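Local coordinates for tyrocidine synthase 2 (Brevibacillus parabrevis, PDB 6TA8), which is a multidomain nonribosomal peptide synthetase, represented here by a condensation domain, at residues I35-P39 and I40-F44; K202-A205 and A206-K210. All coordinates share one frame; numbering follows the deposited sequence.

Interaction 1 (I35-P39 and I40-F44); sequences IALTP and IQKWF
T38 and Q41 hold each other by reciprocal bonds at the start of helix 39-46. The T38 backbone N donates to the side-chain oxygen of Q41, T38 N to Q41 OE1 being 2.9 Å with an almost straight N-H...O angle of 169°; the donor sits 19° off the amide's carbonyl plane. In return T38 OG1, at 3.5 Å, accepts a weak bond from Q41 N, an amide of the first helical turn. The rotation of T38 that sets OG1 between its own backbone N and carbonyl carbon (chi1 61°) brings it to Q41 N. This pair is a capping box, with T38 as N-cap and glutamine supplying the side-chain acceptor. A weak bond from T38 OG1 gives Q41 OE1 a second donor at 3.1 Å, and the other end of the amide is used as well, Q41 NE2 donating to L165 O. Extended beyond CG, the glutamine chain passes at a slant to both T38 and L37, whose CD2 packs 4.0 Å from Q41 CB. Regular helical bonding then takes over: K42 N reaches T38 O at 2.8 Å, and W43 N reaches P39 O at 2.9 Å. P39 suits the first helical position, since its nitrogen has no hydrogen to offer and none is needed there. On the partly exposed flank, K42 CG lies 4.0 Å from L37 CB.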
loop_
_atom_site.group_PDB
_atom_site.type_symbol
_atom_site.label_atom_id
_atom_site.label_comp_id
_atom_site.label_asym_id
_atom_site.label_seq_id
_atom_site.Cartn_x
_atom_site.Cartn_y
_atom_site.Cartn_z
ATOM N N ILE A 35 6.431 0.983 -21.266
ATOM C CA ILE A 35 5.109 0.768 -20.690
ATOM C C ILE A 35 4.485 2.127 -20.404
ATOM O O ILE A 35 5.184 3.104 -20.119
ATOM C CB ILE A 35 5.175 -0.089 -19.407
ATOM C CG1 ILE A 35 6.104 -1.286 -19.613
ATOM C CG2 ILE A 35 3.789 -0.554 -18.992
ATOM C CD1 ILE A 35 6.204 -2.193 -18.408
ATOM N N ALA A 36 3.160 2.188 -20.495
ATOM C CA ALA A 36 2.437 3.410 -20.175
ATOM C C ALA A 36 2.284 3.558 -18.666
ATOM O O ALA A 36 2.229 2.573 -17.924
ATOM C CB ALA A 36 1.064 3.416 -20.846
ATOM N N LEU A 37 2.213 4.808 -18.216
ATOM C CA LEU A 37 2.102 5.102 -16.792
ATOM C C LEU A 37 0.675 4.843 -16.321
ATOM O O LEU A 37 -0.280 5.397 -16.876
ATOM C CB LEU A 37 2.507 6.548 -16.513
ATOM C CG LEU A 37 3.991 6.904 -16.641
ATOM C CD1 LEU A 37 4.191 8.405 -16.503
ATOM C CD2 LEU A 37 4.819 6.156 -15.609
ATOM N N THR A 38 0.533 4.002 -15.299
ATOM C CA THR A 38 -0.766 3.750 -14.704
ATOM C C THR A 38 -1.210 4.967 -13.890
ATOM O O THR A 38 -0.395 5.837 -13.571
ATOM C CB THR A 38 -0.709 2.500 -13.825
ATOM O OG1 THR A 38 0.244 2.690 -12.774
ATOM C CG2 THR A 38 -0.312 1.289 -14.652
ATOM N N PRO A 39 -2.506 5.064 -13.563
ATOM C CA PRO A 39 -2.972 6.236 -12.795
ATOM C C PRO A 39 -2.229 6.453 -11.488
ATOM O O PRO A 39 -1.905 7.600 -11.154
ATOM C CB PRO A 39 -4.456 5.922 -12.558
ATOM C CG PRO A 39 -4.840 5.075 -13.711
ATOM C CD PRO A 39 -3.633 4.235 -14.029
ATOM N N ILE A 40 -1.952 5.388 -10.733
ATOM C CA ILE A 40 -1.235 5.555 -9.474
ATOM C C ILE A 40 0.216 5.940 -9.734
ATOM O O ILE A 40 0.858 6.579 -8.889
ATOM C CB ILE A 40 -1.348 4.278 -8.620
ATOM C CG1 ILE A 40 -0.890 4.548 -7.185
ATOM C CG2 ILE A 40 -0.555 3.136 -9.239
ATOM C CD1 ILE A 40 -1.630 5.681 -6.507
ATOM N N GLN A 41 0.755 5.578 -10.899
ATOM C CA GLN A 41 2.092 6.022 -11.268
ATOM C C GLN A 41 2.087 7.479 -11.710
ATOM O O GLN A 41 3.012 8.233 -11.384
ATOM C CB GLN A 41 2.657 5.125 -12.369
ATOM C CG GLN A 41 3.099 3.756 -11.878
ATOM C CD GLN A 41 3.473 2.825 -13.012
ATOM O OE1 GLN A 41 2.990 2.971 -14.135
ATOM N NE2 GLN A 41 4.338 1.859 -12.724
ATOM N N LYS A 42 1.053 7.892 -12.448
ATOM C CA LYS A 42 0.918 9.297 -12.821
ATOM C C LYS A 42 0.726 10.174 -11.591
ATOM O O LYS A 42 1.254 11.291 -11.526
ATOM C CB LYS A 42 -0.255 9.474 -13.787
ATOM C CG LYS A 42 0.121 9.436 -15.258
ATOM C CD LYS A 42 -1.004 10.001 -16.114
ATOM C CE LYS A 42 -0.582 10.151 -17.566
ATOM N NZ LYS A 42 -0.448 8.832 -18.245
ATOM N N TRP A 43 -0.032 9.685 -10.608
ATOM C CA TRP A 43 -0.256 10.448 -9.385
ATOM C C TRP A 43 1.038 10.661 -8.610
ATOM O O TRP A 43 1.198 11.688 -7.940
ATOM C CB TRP A 43 -1.294 9.736 -8.516
ATOM C CG TRP A 43 -1.370 10.234 -7.106
ATOM C CD1 TRP A 43 -2.141 11.258 -6.640
ATOM C CD2 TRP A 43 -0.657 9.721 -5.974
ATOM N NE1 TRP A 43 -1.948 11.419 -5.289
ATOM C CE2 TRP A 43 -1.040 10.488 -4.856
ATOM C CE3 TRP A 43 0.274 8.692 -5.798
ATOM C CZ2 TRP A 43 -0.528 10.258 -3.581
ATOM C CZ3 TRP A 43 0.780 8.464 -4.530
ATOM C CH2 TRP A 43 0.379 9.244 -3.439
ATOM N N PHE A 44 1.971 9.711 -8.691
ATOM C CA PHE A 44 3.237 9.850 -7.978
ATOM C C PHE A 44 4.092 10.960 -8.578
ATOM O O PHE A 44 4.706 11.744 -7.845
ATOM C CB PHE A 44 3.991 8.520 -7.990
ATOM C CG PHE A 44 5.399 8.612 -7.469
ATOM C CD1 PHE A 44 5.649 8.617 -6.107
ATOM C CD2 PHE A 44 6.473 8.682 -8.342
ATOM C CE1 PHE A 44 6.943 8.698 -5.626
ATOM C CE2 PHE A 44 7.769 8.766 -7.867
ATOM C CZ PHE A 44 8.003 8.773 -6.506
#

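Interaction 2 (K202-A205 and A206-K210); sequences KDWA and AQLQK
Helix 201-212 of the condensation domain carries this local contact, between residues three to five apart on successive turns. Main-chain bonds of the i to i+4 kind join the turns: A206 N donates to K202 O, and Q207 N reaches D203 O at 2.9 Å. L208 N lies 2.7 Å from W204 O, and a weak fourth bond runs from Q209 N to A205 O. One turn apart, W204 and L208 are the side chains that meet. The indole of W204 swings out with CG anti to the backbone N (chi1 170°), and L208 crosses it obliquely, bringing CD2 to 3.9 Å from W204 NE1 and CD1 to 4.3 Å from W204 CZ2. Beyond the helix the indole also meets the ring of F323. Small A205 lets strand 33-35 come close, its methyl packing on I35. Glutamine suits positions 207 and 209, where a flexible polar chain can reach neighbouring loops: Q207 NE2 donates to I310 O and Q209 NE2 to L366 O, the latter also to D213 OD2 just past the helix end. Three regular main-chain bonds and a weak fourth thus take up the amides of 206-209, while the leucine methyls meet the indole by van der Waals contact, without a directional bond.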
loop_
_atom_site.group_PDB
_atom_site.type_symbol
_atom_site.label_atom_id
_atom_site.label_comp_id
_atom_site.label_asym_id
_atom_site.label_seq_id
_atom_site.Cartn_x
_atom_site.Cartn_y
_atom_site.Cartn_z
ATOM N N LYS A 202 3.209 -4.838 -18.362
ATOM C CA LYS A 202 3.085 -4.143 -19.637
ATOM C C LYS A 202 1.738 -4.432 -20.290
ATOM O O LYS A 202 1.126 -3.539 -20.888
ATOM C CB LYS A 202 4.232 -4.542 -20.566
ATOM C CG LYS A 202 4.183 -3.890 -21.938
ATOM C CD LYS A 202 5.211 -4.502 -22.876
ATOM C CE LYS A 202 5.123 -3.894 -24.267
ATOM N NZ LYS A 202 6.026 -4.583 -25.230
ATOM N N ASP A 203 1.258 -5.674 -20.182
ATOM C CA ASP A 203 -0.045 -6.017 -20.741
ATOM C C ASP A 203 -1.183 -5.389 -19.946
ATOM O O ASP A 203 -2.206 -5.008 -20.526
ATOM C CB ASP A 203 -0.216 -7.535 -20.790
ATOM C CG ASP A 203 0.695 -8.193 -21.808
ATOM O OD1 ASP A 203 1.055 -7.529 -22.805
ATOM O OD2 ASP A 203 1.047 -9.376 -21.612
ATOM N N TRP A 204 -1.025 -5.275 -18.626
ATOM C CA TRP A 204 -2.062 -4.661 -17.804
ATOM C C TRP A 204 -2.226 -3.184 -18.139
ATOM O O TRP A 204 -3.348 -2.700 -18.327
ATOM C CB TRP A 204 -1.734 -4.849 -16.321
ATOM C CG TRP A 204 -2.610 -4.054 -15.400
ATOM C CD1 TRP A 204 -2.379 -2.792 -14.933
ATOM C CD2 TRP A 204 -3.855 -4.472 -14.827
ATOM N NE1 TRP A 204 -3.405 -2.397 -14.110
ATOM C CE2 TRP A 204 -4.325 -3.411 -14.028
ATOM C CE3 TRP A 204 -4.620 -5.639 -14.916
ATOM C CZ2 TRP A 204 -5.523 -3.481 -13.322
ATOM C CZ3 TRP A 204 -5.809 -5.707 -14.215
ATOM C CH2 TRP A 204 -6.249 -4.635 -13.428
ATOM N N ALA A 205 -1.113 -2.448 -18.218
ATOM C CA ALA A 205 -1.188 -1.028 -18.546
ATOM C C ALA A 205 -1.674 -0.804 -19.971
ATOM O O ALA A 205 -2.331 0.207 -20.248
ATOM C CB ALA A 205 0.174 -0.366 -18.339
ATOM N N ALA A 206 -1.356 -1.723 -20.886
ATOM C CA ALA A 206 -1.875 -1.618 -22.245
ATOM C C ALA A 206 -3.380 -1.856 -22.278
ATOM O O ALA A 206 -4.112 -1.149 -22.979
ATOM C CB ALA A 206 -1.154 -2.605 -23.161
ATOM N N GLN A 207 -3.859 -2.851 -21.529
ATOM C CA GLN A 207 -5.294 -3.092 -21.452
ATOM C C GLN A 207 -5.993 -2.016 -20.628
ATOM O O GLN A 207 -7.186 -1.760 -20.827
ATOM C CB GLN A 207 -5.557 -4.483 -20.867
ATOM C CG GLN A 207 -7.027 -4.840 -20.678
ATOM C CD GLN A 207 -7.860 -4.600 -21.923
ATOM O OE1 GLN A 207 -7.452 -4.934 -23.034
ATOM N NE2 GLN A 207 -9.037 -4.016 -21.738
ATOM N N LEU A 208 -5.265 -1.370 -19.713
ATOM C CA LEU A 208 -5.868 -0.334 -18.883
ATOM C C LEU A 208 -6.283 0.879 -19.706
ATOM O O LEU A 208 -7.270 1.545 -19.369
ATOM C CB LEU A 208 -4.897 0.079 -17.778
ATOM C CG LEU A 208 -5.490 0.743 -16.535
ATOM C CD1 LEU A 208 -6.520 -0.159 -15.876
ATOM C CD2 LEU A 208 -4.383 1.089 -15.558
ATOM N N GLN A 209 -5.554 1.179 -20.783
ATOM C CA GLN A 209 -5.928 2.307 -21.630
ATOM C C GLN A 209 -7.139 1.970 -22.492
ATOM O O GLN A 209 -7.990 2.831 -22.739
ATOM C CB GLN A 209 -4.741 2.725 -22.500
ATOM C CG GLN A 209 -5.023 3.910 -23.413
ATOM C CD GLN A 209 -5.403 5.164 -22.646
ATOM O OE1 GLN A 209 -4.764 5.519 -21.655
ATOM N NE2 GLN A 209 -6.448 5.841 -23.105
ATOM N N LYS A 210 -7.234 0.722 -22.959
ATOM C CA LYS A 210 -8.408 0.304 -23.717
ATOM C C LYS A 210 -9.657 0.323 -22.846
ATOM O O LYS A 210 -10.715 0.799 -23.274
ATOM C CB LYS A 210 -8.185 -1.088 -24.307
ATOM C CG LYS A 210 -7.071 -1.158 -25.338
ATOM C CD LYS A 210 -6.821 -2.591 -25.777
ATOM C CE LYS A 210 -5.743 -2.665 -26.845
ATOM N NZ LYS A 210 -5.422 -4.072 -27.210
#

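Overall arrangement
Although some 160 residues separate them along the chain, the centres of interactions 1 and 2 are about 11 Å apart and the two pack directly together. P39 CD, on the first turn of helix 39-46, rests 3.6 Å from L208 CD2, so the leucine that meets W204 within interaction 2 also touches the proline of interaction 1. Further back, I35 CG2 is 3.7 Å from A205 CB, and A36 O is 3.6 Å from the same methyl. Helix 201-212 therefore lies against the end of strand 33-35 and the loop that leads into helix 39-46. F201 of helix 201-212 also touches T38 and Q41, placing it beside the capping box.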